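Local coordinates for protein (R)-specific secondary-alkylsulfatase (Pseudomonas sp., PDB 4AXH) that hydrolyses (R)-secondary-alkyl sulfates with strict inversion of configuration, using a pair of zinc ions and releasing (S)-alcohols and sulfate, at residues D148-A156 against T253-L261; M86-K95 against W106-A115. All coordinates share one frame; numbering follows the deposited sequence.

Contact 1: residues D148-A156 against T253-L261; sequences DTLTTAETA and TATNATNTL
T258 lies against the first turn of the helix that starts at A153 and bonds to it through both polar atoms of its backbone. Its carbonyl O takes the A153 amide N at 3.0 Å. This amide belongs to the first helical turn, where an N-H has no carbonyl one turn earlier to bind, so a loop carbonyl suits it well. In the other direction the T258 N points to E154 OE1 at 3.2 Å, almost straight (177°) and onto the syn lone pair of the carboxylate. A bend in the E154 chain (chi2 86°) turns the acid back toward the loop, and the N-terminal end of the helix would probably favour its negative charge. The T258 hydroxyl makes a weaker approach to the same carboxylate, its OG1 being 3.3 Å from E154 OE2.

A side-chain amide provides another polar link. N259 ND2 donates to T151 O at 2.9 Å, with the acceptor close to the plane of the amide but the donor well above the plane of the carbonyl. The hydroxyl of T151 turns to D131.

Apolar contact centres on T152, the N-cap residue. Its OG1, set between the backbone N and the carbonyl carbon (chi1 75°), donates to T155 OG1; this leaves CG2 anti to the carbonyl carbon and facing the loop. There T152 CG2 meets A257 CB at 3.4 Å and A254 CB at 3.8 Å, small side chains that let the loop come close.

D148 bonds to the zinc ligand H184, and T151 touches the zinc ligand D183. The contact thus joins the connection between strand 144-147 and helix 153-164 to the loop 253-261 ahead of strand 266-268, beside the dinuclear zinc site of a metallo-beta-lactamase fold.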
loop_
_atom_site.group_PDB
_atom_site.type_symbol
_atom_site.label_atom_id
_atom_site.label_comp_id
_atom_site.label_asym_id
_atom_site.label_seq_id
_atom_site.Cartn_x
_atom_site.Cartn_y
_atom_site.Cartn_z
ATOM N N ASP A 148 14.797 7.571 24.145
ATOM C CA ASP A 148 13.668 6.672 24.322
ATOM C C ASP A 148 13.346 6.321 25.763
ATOM O O ASP A 148 14.188 6.468 26.668
ATOM C CB ASP A 148 13.656 5.496 23.337
ATOM C CG ASP A 148 13.515 5.963 21.908
ATOM O OD1 ASP A 148 13.083 7.112 21.702
ATOM O OD2 ASP A 148 13.870 5.194 20.996
ATOM N N THR A 149 12.083 5.899 25.989
ATOM C CA THR A 149 11.567 5.627 27.328
ATOM C C THR A 149 10.935 4.226 27.474
ATOM O O THR A 149 10.091 4.016 28.356
ATOM C CB THR A 149 10.555 6.725 27.658
ATOM O OG1 THR A 149 9.471 6.591 26.751
ATOM C CG2 THR A 149 11.139 8.137 27.559
ATOM N N LEU A 150 11.348 3.274 26.605
ATOM C CA LEU A 150 10.844 1.902 26.545
ATOM C C LEU A 150 9.304 1.853 26.261
ATOM O O LEU A 150 8.703 2.892 25.960
ATOM C CB LEU A 150 11.268 1.076 27.780
ATOM C CG LEU A 150 12.757 1.063 28.209
ATOM C CD1 LEU A 150 12.965 0.175 29.420
ATOM C CD2 LEU A 150 13.669 0.601 27.088
ATOM N N THR A 151 8.684 0.649 26.337
ATOM C CA THR A 151 7.274 0.399 26.015
ATOM C C THR A 151 6.317 0.722 27.161
ATOM O O THR A 151 5.176 1.126 26.911
ATOM C CB THR A 151 7.090 -1.099 25.625
ATOM O OG1 THR A 151 8.176 -1.526 24.823
ATOM C CG2 THR A 151 5.825 -1.366 24.896
ATOM N N THR A 152 6.729 0.424 28.401
ATOM C CA THR A 152 5.867 0.554 29.560
ATOM C C THR A 152 6.491 1.341 30.693
ATOM O O THR A 152 7.715 1.422 30.802
ATOM C CB THR A 152 5.416 -0.826 30.013
ATOM O OG1 THR A 152 6.495 -1.484 30.687
ATOM C CG2 THR A 152 4.913 -1.696 28.857
ATOM N N ALA A 153 5.647 1.905 31.566
ATOM C CA ALA A 153 6.098 2.692 32.716
ATOM C C ALA A 153 6.930 1.832 33.685
ATOM O O ALA A 153 7.941 2.307 34.236
ATOM C CB ALA A 153 4.882 3.292 33.411
ATOM N N GLU A 154 6.531 0.549 33.849
ATOM C CA GLU A 154 7.208 -0.417 34.734
ATOM C C GLU A 154 8.588 -0.779 34.224
ATOM O O GLU A 154 9.518 -0.872 35.025
ATOM C CB GLU A 154 6.347 -1.687 34.981
ATOM C CG GLU A 154 4.960 -1.421 35.556
ATOM C CD GLU A 154 3.914 -1.127 34.505
ATOM O OE1 GLU A 154 4.293 -0.908 33.333
ATOM O OE2 GLU A 154 2.712 -1.092 34.850
ATOM N N THR A 155 8.739 -0.941 32.891
ATOM C CA THR A 155 10.034 -1.244 32.288
ATOM C C THR A 155 10.958 -0.027 32.286
ATOM O O THR A 155 12.130 -0.147 32.677
ATOM C CB THR A 155 9.923 -2.104 31.008
ATOM O OG1 THR A 155 9.156 -1.427 30.022
ATOM C CG2 THR A 155 9.325 -3.485 31.274
ATOM N N ALA A 156 10.415 1.159 31.956
ATOM C CA ALA A 156 11.147 2.434 32.010
ATOM C C ALA A 156 11.746 2.649 33.396
ATOM O O ALA A 156 12.930 2.961 33.527
ATOM C CB ALA A 156 10.210 3.574 31.686
ATOM N N THR A 253 6.642 -9.413 23.718
ATOM C CA THR A 253 6.039 -8.150 24.146
ATOM C C THR A 253 5.776 -8.136 25.637
ATOM O O THR A 253 5.547 -9.181 26.260
ATOM C CB THR A 253 4.768 -7.754 23.335
ATOM O OG1 THR A 253 3.784 -8.799 23.375
ATOM C CG2 THR A 253 5.087 -7.329 21.890
ATOM N N ALA A 254 5.802 -6.926 26.208
ATOM C CA ALA A 254 5.552 -6.698 27.626
ATOM C C ALA A 254 4.093 -7.035 27.927
ATOM O O ALA A 254 3.189 -6.748 27.131
ATOM C CB ALA A 254 5.873 -5.262 27.998
ATOM N N THR A 255 3.890 -7.696 29.064
ATOM C CA THR A 255 2.590 -8.153 29.522
ATOM C C THR A 255 2.067 -7.386 30.746
ATOM O O THR A 255 2.854 -6.950 31.580
ATOM C CB THR A 255 2.614 -9.692 29.674
ATOM O OG1 THR A 255 1.318 -10.133 30.018
ATOM C CG2 THR A 255 3.612 -10.189 30.722
ATOM N N ASN A 256 0.733 -7.226 30.847
ATOM C CA ASN A 256 0.023 -6.610 31.974
ATOM C C ASN A 256 0.606 -5.239 32.404
ATOM O O ASN A 256 0.679 -4.923 33.603
ATOM C CB ASN A 256 -0.013 -7.603 33.166
ATOM C CG ASN A 256 -0.566 -8.964 32.832
ATOM O OD1 ASN A 256 -1.750 -9.107 32.531
ATOM N ND2 ASN A 256 0.285 -10.000 32.885
ATOM N N ALA A 257 0.989 -4.410 31.430
ATOM C CA ALA A 257 1.628 -3.148 31.773
ATOM C C ALA A 257 0.930 -1.866 31.319
ATOM O O ALA A 257 -0.129 -1.910 30.674
ATOM C CB ALA A 257 3.064 -3.181 31.326
ATOM N N THR A 258 1.513 -0.713 31.680
ATOM C CA THR A 258 0.904 0.569 31.362
ATOM C C THR A 258 1.666 1.324 30.256
ATOM O O THR A 258 2.880 1.524 30.379
ATOM C CB THR A 258 0.747 1.378 32.656
ATOM O OG1 THR A 258 2.050 1.649 33.162
ATOM C CG2 THR A 258 -0.013 0.619 33.739
ATOM N N ASN A 259 0.945 1.746 29.186
ATOM C CA ASN A 259 1.499 2.527 28.083
ATOM C C ASN A 259 1.088 4.001 28.238
ATOM O O ASN A 259 -0.088 4.337 28.456
ATOM C CB ASN A 259 1.072 1.972 26.724
ATOM C CG ASN A 259 1.287 0.488 26.559
ATOM O OD1 ASN A 259 0.349 -0.284 26.295
ATOM N ND2 ASN A 259 2.522 0.044 26.758
ATOM N N THR A 260 2.092 4.879 28.157
ATOM C CA THR A 260 1.944 6.313 28.379
ATOM C C THR A 260 2.302 7.130 27.151
ATOM O O THR A 260 2.967 6.639 26.240
ATOM C CB THR A 260 2.774 6.768 29.621
ATOM O OG1 THR A 260 4.149 6.909 29.262
ATOM C CG2 THR A 260 2.601 5.857 30.845
ATOM N N LEU A 261 1.867 8.394 27.147
ATOM C CA LEU A 261 2.151 9.337 26.081
ATOM C C LEU A 261 2.378 10.704 26.685
ATOM O O LEU A 261 1.422 11.334 27.110
ATOM C CB LEU A 261 0.987 9.389 25.090
ATOM C CG LEU A 261 1.348 9.571 23.635
ATOM C CD1 LEU A 261 0.213 9.075 22.731
ATOM C CD2 LEU A 261 1.702 10.991 23.332
#

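Contact 2: residues M86-K95 against W106-A115. Unlike the reference sequence in segment 106-115: R107 (reference His).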
loop_
_atom_site.group_PDB
_atom_site.type_symbol
_atom_site.label_atom_id
_atom_site.label_comp_id
_atom_site.label_asym_id
_atom_site.label_seq_id
_atom_site.Cartn_x
_atom_site.Cartn_y
_atom_site.Cartn_z
ATOM N N MET A 86 12.786 -12.618 32.060
ATOM C CA MET A 86 13.958 -13.078 31.309
ATOM C C MET A 86 14.345 -14.510 31.730
ATOM O O MET A 86 14.892 -15.251 30.917
ATOM C CB MET A 86 15.140 -12.119 31.498
ATOM C CG MET A 86 15.143 -10.992 30.502
ATOM S SD MET A 86 15.424 -11.507 28.774
ATOM C CE MET A 86 17.049 -12.186 28.939
ATOM N N GLY A 87 14.004 -14.884 32.971
ATOM C CA GLY A 87 14.233 -16.203 33.539
ATOM C C GLY A 87 13.541 -17.324 32.783
ATOM O O GLY A 87 13.956 -18.480 32.895
ATOM N N ALA A 88 12.493 -17.000 31.994
ATOM C CA ALA A 88 11.767 -17.985 31.201
ATOM C C ALA A 88 12.587 -18.510 29.992
ATOM O O ALA A 88 12.317 -19.609 29.500
ATOM C CB ALA A 88 10.459 -17.395 30.728
ATOM N N TYR A 89 13.600 -17.733 29.539
ATOM C CA TYR A 89 14.461 -18.065 28.410
ATOM C C TYR A 89 15.807 -18.704 28.797
ATOM O O TYR A 89 16.739 -18.707 27.994
ATOM C CB TYR A 89 14.635 -16.848 27.497
ATOM C CG TYR A 89 13.330 -16.349 26.931
ATOM C CD1 TYR A 89 12.731 -16.980 25.842
ATOM C CD2 TYR A 89 12.686 -15.243 27.482
ATOM C CE1 TYR A 89 11.503 -16.537 25.332
ATOM C CE2 TYR A 89 11.466 -14.784 26.975
ATOM C CZ TYR A 89 10.870 -15.443 25.909
ATOM O OH TYR A 89 9.667 -14.998 25.411
ATOM N N GLN A 90 15.880 -19.298 30.006
ATOM C CA GLN A 90 17.067 -19.963 30.555
ATOM C C GLN A 90 17.576 -21.138 29.695
ATOM O O GLN A 90 18.790 -21.320 29.580
ATOM C CB GLN A 90 16.808 -20.424 31.985
ATOM C CG GLN A 90 18.081 -20.479 32.818
ATOM C CD GLN A 90 18.255 -19.250 33.660
ATOM O OE1 GLN A 90 18.063 -19.291 34.885
ATOM N NE2 GLN A 90 18.635 -18.137 33.033
ATOM N N PHE A 91 16.657 -21.902 29.070
ATOM C CA PHE A 91 16.953 -23.036 28.184
ATOM C C PHE A 91 17.894 -22.679 27.018
ATOM O O PHE A 91 18.520 -23.580 26.434
ATOM C CB PHE A 91 15.644 -23.657 27.650
ATOM C CG PHE A 91 14.784 -22.716 26.838
ATOM C CD1 PHE A 91 13.917 -21.819 27.456
ATOM C CD2 PHE A 91 14.812 -22.744 25.458
ATOM C CE1 PHE A 91 13.123 -20.951 26.699
ATOM C CE2 PHE A 91 14.014 -21.878 24.709
ATOM C CZ PHE A 91 13.187 -20.975 25.332
ATOM N N LEU A 92 17.995 -21.376 26.683
ATOM C CA LEU A 92 18.812 -20.887 25.576
ATOM C C LEU A 92 20.261 -20.679 25.938
ATOM O O LEU A 92 21.123 -20.775 25.060
ATOM C CB LEU A 92 18.239 -19.562 25.023
ATOM C CG LEU A 92 16.921 -19.643 24.295
ATOM C CD1 LEU A 92 16.257 -18.279 24.213
ATOM C CD2 LEU A 92 17.094 -20.273 22.924
ATOM N N ASN A 93 20.525 -20.329 27.196
ATOM C CA ASN A 93 21.850 -19.968 27.676
ATOM C C ASN A 93 22.972 -20.989 27.640
ATOM O O ASN A 93 22.905 -22.054 28.288
ATOM C CB ASN A 93 21.784 -19.253 29.024
ATOM C CG ASN A 93 21.269 -17.836 28.974
ATOM O OD1 ASN A 93 21.382 -17.192 27.816
ATOM N ND2 ASN A 93 20.815 -17.289 29.991
ATOM N N ASP A 94 24.055 -20.588 26.914
ATOM C CA ASP A 94 25.329 -21.303 26.743
ATOM C C ASP A 94 25.126 -22.800 26.427
ATOM O O ASP A 94 25.598 -23.695 27.141
ATOM C CB ASP A 94 26.276 -21.044 27.946
ATOM C CG ASP A 94 26.686 -19.581 28.140
ATOM O OD1 ASP A 94 27.199 -18.965 27.164
ATOM O OD2 ASP A 94 26.508 -19.056 29.271
ATOM N N LYS A 95 24.331 -23.034 25.373
ATOM C CA LYS A 95 23.919 -24.321 24.823
ATOM C C LYS A 95 23.736 -24.136 23.302
ATOM O O LYS A 95 23.778 -22.995 22.817
ATOM C CB LYS A 95 22.614 -24.807 25.468
ATOM C CG LYS A 95 22.807 -25.462 26.815
ATOM C CD LYS A 95 21.452 -25.777 27.450
ATOM C CE LYS A 95 21.373 -25.358 28.913
ATOM N NZ LYS A 95 21.234 -23.876 29.104
ATOM N N TRP A 106 17.880 -19.679 16.954
ATOM C CA TRP A 106 18.457 -19.950 18.262
ATOM C C TRP A 106 19.661 -19.027 18.536
ATOM O O TRP A 106 19.883 -18.644 19.672
ATOM C CB TRP A 106 18.890 -21.421 18.307
ATOM C CG TRP A 106 19.373 -21.900 19.637
ATOM C CD1 TRP A 106 20.631 -21.798 20.127
ATOM C CD2 TRP A 106 18.617 -22.637 20.613
ATOM N NE1 TRP A 106 20.705 -22.387 21.364
ATOM C CE2 TRP A 106 19.486 -22.924 21.683
ATOM C CE3 TRP A 106 17.284 -23.100 20.681
ATOM C CZ2 TRP A 106 19.075 -23.651 22.809
ATOM C CZ3 TRP A 106 16.872 -23.799 21.815
ATOM C CH2 TRP A 106 17.768 -24.073 22.856
ATOM N N ARG A 107 20.460 -18.723 17.508
ATOM C CA ARG A 107 21.638 -17.873 17.571
ATOM C C ARG A 107 21.166 -16.470 17.972
ATOM O O ARG A 107 21.747 -15.872 18.879
ATOM C CB ARG A 107 22.292 -17.819 16.164
ATOM C CG ARG A 107 23.785 -17.673 16.173
ATOM C CD ARG A 107 24.189 -16.260 16.014
ATOM N NE ARG A 107 25.598 -16.142 16.383
ATOM C CZ ARG A 107 26.359 -15.080 16.115
ATOM N NH1 ARG A 107 25.856 -14.045 15.450
ATOM N NH2 ARG A 107 27.632 -15.053 16.492
ATOM N N GLN A 108 20.097 -15.952 17.293
ATOM C CA GLN A 108 19.517 -14.632 17.541
ATOM C C GLN A 108 18.852 -14.614 18.905
ATOM O O GLN A 108 18.998 -13.626 19.633
ATOM C CB GLN A 108 18.513 -14.266 16.448
ATOM C CG GLN A 108 18.208 -12.774 16.351
ATOM C CD GLN A 108 19.271 -11.917 15.761
ATOM O OE1 GLN A 108 20.385 -12.334 15.443
ATOM N NE2 GLN A 108 18.932 -10.690 15.560
ATOM N N ALA A 109 18.173 -15.718 19.266
ATOM C CA ALA A 109 17.519 -15.910 20.557
ATOM C C ALA A 109 18.532 -15.743 21.676
ATOM O O ALA A 109 18.276 -14.995 22.607
ATOM C CB ALA A 109 16.871 -17.293 20.622
ATOM N N GLN A 110 19.716 -16.365 21.527
ATOM C CA GLN A 110 20.829 -16.326 22.482
ATOM C C GLN A 110 21.398 -14.955 22.643
ATOM O O GLN A 110 21.764 -14.592 23.756
ATOM C CB GLN A 110 21.957 -17.292 22.096
ATOM C CG GLN A 110 21.620 -18.762 22.300
ATOM C CD GLN A 110 22.826 -19.598 21.996
ATOM O OE1 GLN A 110 23.218 -19.764 20.841
ATOM N NE2 GLN A 110 23.477 -20.074 23.035
ATOM N N LEU A 111 21.502 -14.204 21.540
ATOM C CA LEU A 111 22.028 -12.850 21.554
ATOM C C LEU A 111 21.076 -11.936 22.316
ATOM O O LEU A 111 21.499 -11.175 23.178
ATOM C CB LEU A 111 22.249 -12.356 20.112
ATOM C CG LEU A 111 23.520 -12.855 19.384
ATOM C CD1 LEU A 111 23.372 -12.762 17.880
ATOM C CD2 LEU A 111 24.715 -12.081 19.792
ATOM N N ASN A 112 19.779 -12.079 22.053
ATOM C CA ASN A 112 18.696 -11.296 22.658
ATOM C C ASN A 112 18.513 -11.560 24.155
ATOM O O ASN A 112 17.718 -10.875 24.807
ATOM C CB ASN A 112 17.382 -11.489 21.858
ATOM C CG ASN A 112 17.349 -10.739 20.550
ATOM O OD1 ASN A 112 17.947 -9.675 20.415
ATOM N ND2 ASN A 112 16.628 -11.261 19.558
ATOM N N ASN A 113 19.257 -12.541 24.690
ATOM C CA ASN A 113 19.284 -12.924 26.099
ATOM C C ASN A 113 20.305 -12.092 26.849
ATOM O O ASN A 113 20.225 -11.996 28.079
ATOM C CB ASN A 113 19.614 -14.396 26.265
ATOM C CG ASN A 113 18.504 -15.344 25.984
ATOM O OD1 ASN A 113 18.607 -16.204 25.126
ATOM N ND2 ASN A 113 17.499 -15.327 26.796
ATOM N N ILE A 114 21.280 -11.493 26.117
ATOM C CA ILE A 114 22.312 -10.636 26.715
ATOM C C ILE A 114 21.648 -9.337 27.162
ATOM O O ILE A 114 21.566 -8.375 26.393
ATOM C CB ILE A 114 23.624 -10.497 25.863
ATOM C CG1 ILE A 114 24.290 -11.884 25.669
ATOM C CG2 ILE A 114 24.638 -9.566 26.549
ATOM C CD1 ILE A 114 24.689 -12.234 24.251
ATOM N N ALA A 115 21.086 -9.377 28.395
ATOM C CA ALA A 115 20.313 -8.282 29.003
ATOM C C ALA A 115 21.032 -7.585 30.152
ATOM O O ALA A 115 21.863 -8.196 30.839
ATOM C CB ALA A 115 18.967 -8.796 29.481
HETATM O O HOH W 1 22.569 -16.012 25.686
#
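A leucine methyl sits almost squarely over an indole: L92 CD2 is 3.5 Å from the centroid of the six-membered ring of W106, only 7° off the ring normal, a CH-pi contact. W106 is modelled in two conformers, and this geometry holds for one of them. The W106 side chain, whose CG stands anti to the backbone N (chi1 -174°), brings the ring face against L92. A109, about one turn further along the helix, suits its place because its short CB, 3.8 Å from L92 CD2, leaves space for the branched side chain. F91 meets the same indole through its ring edge, near W106 CH2.

The loop that follows strand 82-85 winds into a 3-10 segment at 87-92, which packs on helix 103-111; that helix runs into a type I turn at L111-I114 on its way to strand 116-119, part of the large mixed sheet. The polar end of Q110, a long amide side chain extended beyond CG, reaches back to the end of the 3-10 segment, where NE2 makes a weak bond to L92 O (3.2 Å). The W106 indole N-H uses its in-plane edge instead, with a long, weak bond from NE1 to K95 O. Between N93 and the helix a water donates to N93 OD1 (2.7 Å) and also to Q110 O.

At the far end M86, unbranched and doubly bent, folds its methyl onto the turn: CE lies 3.3 Å from N113 O and 3.9 Å from A115 CB. Y89 leads its ring away from this turn, its hydroxyl bonding to Q244 and its ring in a cation-pi contact with K251.

Overall arrangement
In sequence, both segments of contact 2 come ahead of those of contact 1. Their centres are about 22 Å apart, and their nearest atoms about 7 Å. The eight-stranded mixed sheet connects them: helix 103-111 of contact 2 leads into strand 116-119, whereas contact 1 starts just after strand 144-147 and its second segment comes before strand 266-268. The side chain of T151 is about 7 Å from a zinc ion and that of N112 about 12 Å. Contact 1 therefore borders the zinc site, while contact 2 packs the chain ahead of strand 116-119, further from the metals.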